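Local structure of endo alpha-1,4 polygalactosaminidase (Neosartorya fumigata, 6OJ1) at residues A[88-93]-A[147-152]. The protein is an endo-acting glycoside hydrolase of fungal origin that cleaves alpha-1,4-linked galactosamine polymers and disrupts microbial biofilms. Numbering follows the deposited sequence.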
loop_
_atom_site.group_PDB
_atom_site.type_symbol
_atom_site.label_atom_id
_atom_site.label_comp_id
_atom_site.label_asym_id
_atom_site.label_seq_id
_atom_site.Cartn_x
_atom_site.Cartn_y
_atom_site.Cartn_z
ATOM N N ALA A 88 -7.244 -3.970 2.576
ATOM C CA ALA A 88 -7.486 -5.008 3.560
ATOM C C ALA A 88 -8.383 -4.529 4.699
ATOM O O ALA A 88 -9.027 -5.352 5.347
ATOM C CB ALA A 88 -6.149 -5.509 4.115
ATOM N N GLY A 89 -8.484 -3.221 4.915
ATOM C CA GLY A 89 -9.246 -2.721 6.041
ATOM C C GLY A 89 -10.494 -1.947 5.688
ATOM O O GLY A 89 -11.177 -1.460 6.594
ATOM N N SER A 90 -10.822 -1.833 4.395
ATOM C CA SER A 90 -12.056 -1.172 3.994
ATOM C C SER A 90 -12.840 -2.033 3.014
ATOM O O SER A 90 -12.273 -2.767 2.193
ATOM C CB SER A 90 -11.815 0.217 3.381
ATOM O OG SER A 90 -11.531 0.130 1.995
ATOM N N TYR A 91 -14.161 -1.946 3.150
ATOM C CA TYR A 91 -15.100 -2.448 2.157
ATOM C C TYR A 91 -15.230 -1.440 1.023
ATOM O O TYR A 91 -15.521 -0.270 1.270
ATOM C CB TYR A 91 -16.456 -2.665 2.821
ATOM C CG TYR A 91 -17.609 -2.925 1.878
ATOM C CD1 TYR A 91 -17.851 -4.200 1.393
ATOM C CD2 TYR A 91 -18.485 -1.912 1.523
ATOM C CE1 TYR A 91 -18.917 -4.453 0.553
ATOM C CE2 TYR A 91 -19.555 -2.146 0.691
ATOM C CZ TYR A 91 -19.766 -3.423 0.207
ATOM O OH TYR A 91 -20.836 -3.647 -0.617
ATOM N N GLU A 92 -15.019 -1.899 -0.214
ATOM C CA GLU A 92 -15.164 -1.096 -1.423
ATOM C C GLU A 92 -16.304 -1.686 -2.229
ATOM O O GLU A 92 -16.222 -2.847 -2.640
ATOM C CB GLU A 92 -13.879 -1.120 -2.261
ATOM C CG GLU A 92 -12.632 -0.660 -1.528
ATOM C CD GLU A 92 -11.361 -1.188 -2.171
ATOM O OE1 GLU A 92 -11.206 -2.418 -2.282
ATOM O OE2 GLU A 92 -10.517 -0.362 -2.569
ATOM N N ASN A 93 -17.360 -0.900 -2.460
ATOM C CA ASN A 93 -18.576 -1.480 -3.019
ATOM C C ASN A 93 -18.484 -1.739 -4.515
ATOM O O ASN A 93 -19.474 -2.184 -5.109
ATOM C CB ASN A 93 -19.801 -0.603 -2.709
ATOM C CG ASN A 93 -19.851 0.692 -3.524
ATOM O OD1 ASN A 93 -18.957 1.006 -4.320
ATOM N ND2 ASN A 93 -20.919 1.453 -3.320
ATOM N N PRO A 147 -1.354 -3.922 1.236
ATOM C CA PRO A 147 -2.702 -3.944 1.835
ATOM C C PRO A 147 -3.038 -2.623 2.517
ATOM O O PRO A 147 -2.339 -2.185 3.437
ATOM C CB PRO A 147 -2.621 -5.098 2.853
ATOM C CG PRO A 147 -1.306 -5.811 2.546
ATOM C CD PRO A 147 -0.410 -4.735 2.020
ATOM N N ASP A 148 -4.132 -1.996 2.070
ATOM C CA ASP A 148 -4.488 -0.645 2.476
ATOM C C ASP A 148 -5.385 -0.658 3.702
ATOM O O ASP A 148 -6.008 -1.673 4.051
ATOM C CB ASP A 148 -5.199 0.082 1.315
ATOM C CG ASP A 148 -5.106 1.596 1.402
ATOM O OD1 ASP A 148 -4.491 2.153 2.352
ATOM O OD2 ASP A 148 -5.641 2.251 0.474
ATOM N N ASN A 149 -5.414 0.492 4.368
ATOM C CA ASN A 149 -6.394 0.807 5.413
ATOM C C ASN A 149 -6.270 -0.117 6.613
ATOM O O ASN A 149 -7.265 -0.598 7.159
ATOM C CB ASN A 149 -7.799 0.792 4.823
ATOM C CG ASN A 149 -7.963 1.831 3.750
ATOM O OD1 ASN A 149 -7.709 3.023 3.985
ATOM N ND2 ASN A 149 -8.322 1.396 2.544
ATOM N N VAL A 150 -5.032 -0.368 7.030
ATOM C CA VAL A 150 -4.787 -1.140 8.243
ATOM C C VAL A 150 -4.680 -0.223 9.460
ATOM O O VAL A 150 -4.178 -0.639 10.510
ATOM C CB VAL A 150 -3.546 -2.054 8.095
ATOM C CG1 VAL A 150 -3.797 -3.121 7.000
ATOM C CG2 VAL A 150 -2.292 -1.249 7.791
ATOM N N ASP A 151 -5.177 1.007 9.336
ATOM C CA ASP A 151 -5.075 2.034 10.365
ATOM C C ASP A 151 -6.443 2.526 10.824
ATOM O O ASP A 151 -6.584 3.685 11.223
ATOM C CB ASP A 151 -4.235 3.220 9.885
ATOM C CG ASP A 151 -4.789 3.873 8.610
ATOM O OD1 ASP A 151 -5.760 3.357 8.021
ATOM O OD2 ASP A 151 -4.246 4.911 8.197
ATOM N N GLY A 152 -7.443 1.633 10.827
ATOM C CA GLY A 152 -8.774 2.006 11.274
ATOM C C GLY A 152 -8.798 2.557 12.682
ATOM O O GLY A 152 -9.595 3.450 12.978
#
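The carbonyl oxygen of Asp-148 grips two successive amides where the chain turns off the strand before Ala-88: Ala-88 N and Gly-89 N each lie 3.0 Å from Asp-148 O, and both hydrogen bonds are bent, near 137°. Gly-89 N sits more nearly in line with the C=O bond (155° at the oxygen) than Ala-88 N does. One residue beyond Asp-148, Asn-149 O meets Gly-89 CA in a CA-H...O contact of 3.1 Å, a close approach to the bare CA of a glycine. Apolar packing flanks the bonds: Ala-88 CB rests on Pro-147 CB at 3.8 Å and more loosely on Val-150 CG1, while Phe-169 and Leu-173 of helix 163-179 cover the alanine. Asn-149, in a left-handed backbone conformation, lays its CB alongside the backbone of Gly-89. Its CG stands beside its own backbone N (chi1 -62°), which sets the amide beside Ser-90; there ND2 comes to 3.8 Å from Ser-90 CB and hydrogen-bonds to Ser-87 OG. That same serine hydroxyl is bonded to Ser-90 OG, so Ser-87 ties the two polar side chains together. Asp-148 turns its carboxylate to other partners, a salt bridge from OD1 to Lys-187 and a hydrogen bond between OD2 and Tyr-85 OH, with a weak bond from Asn-149 N to OD1. Such a junction, where the C-terminal ends of adjacent parallel strands 81-87 and 144-148 pass into their loops, is characteristic of the (beta/alpha)-barrel of GH114; enzymes of this fold carry their active sites at the C-terminal ends of the strands, so the junction probably borders the catalytic cleft.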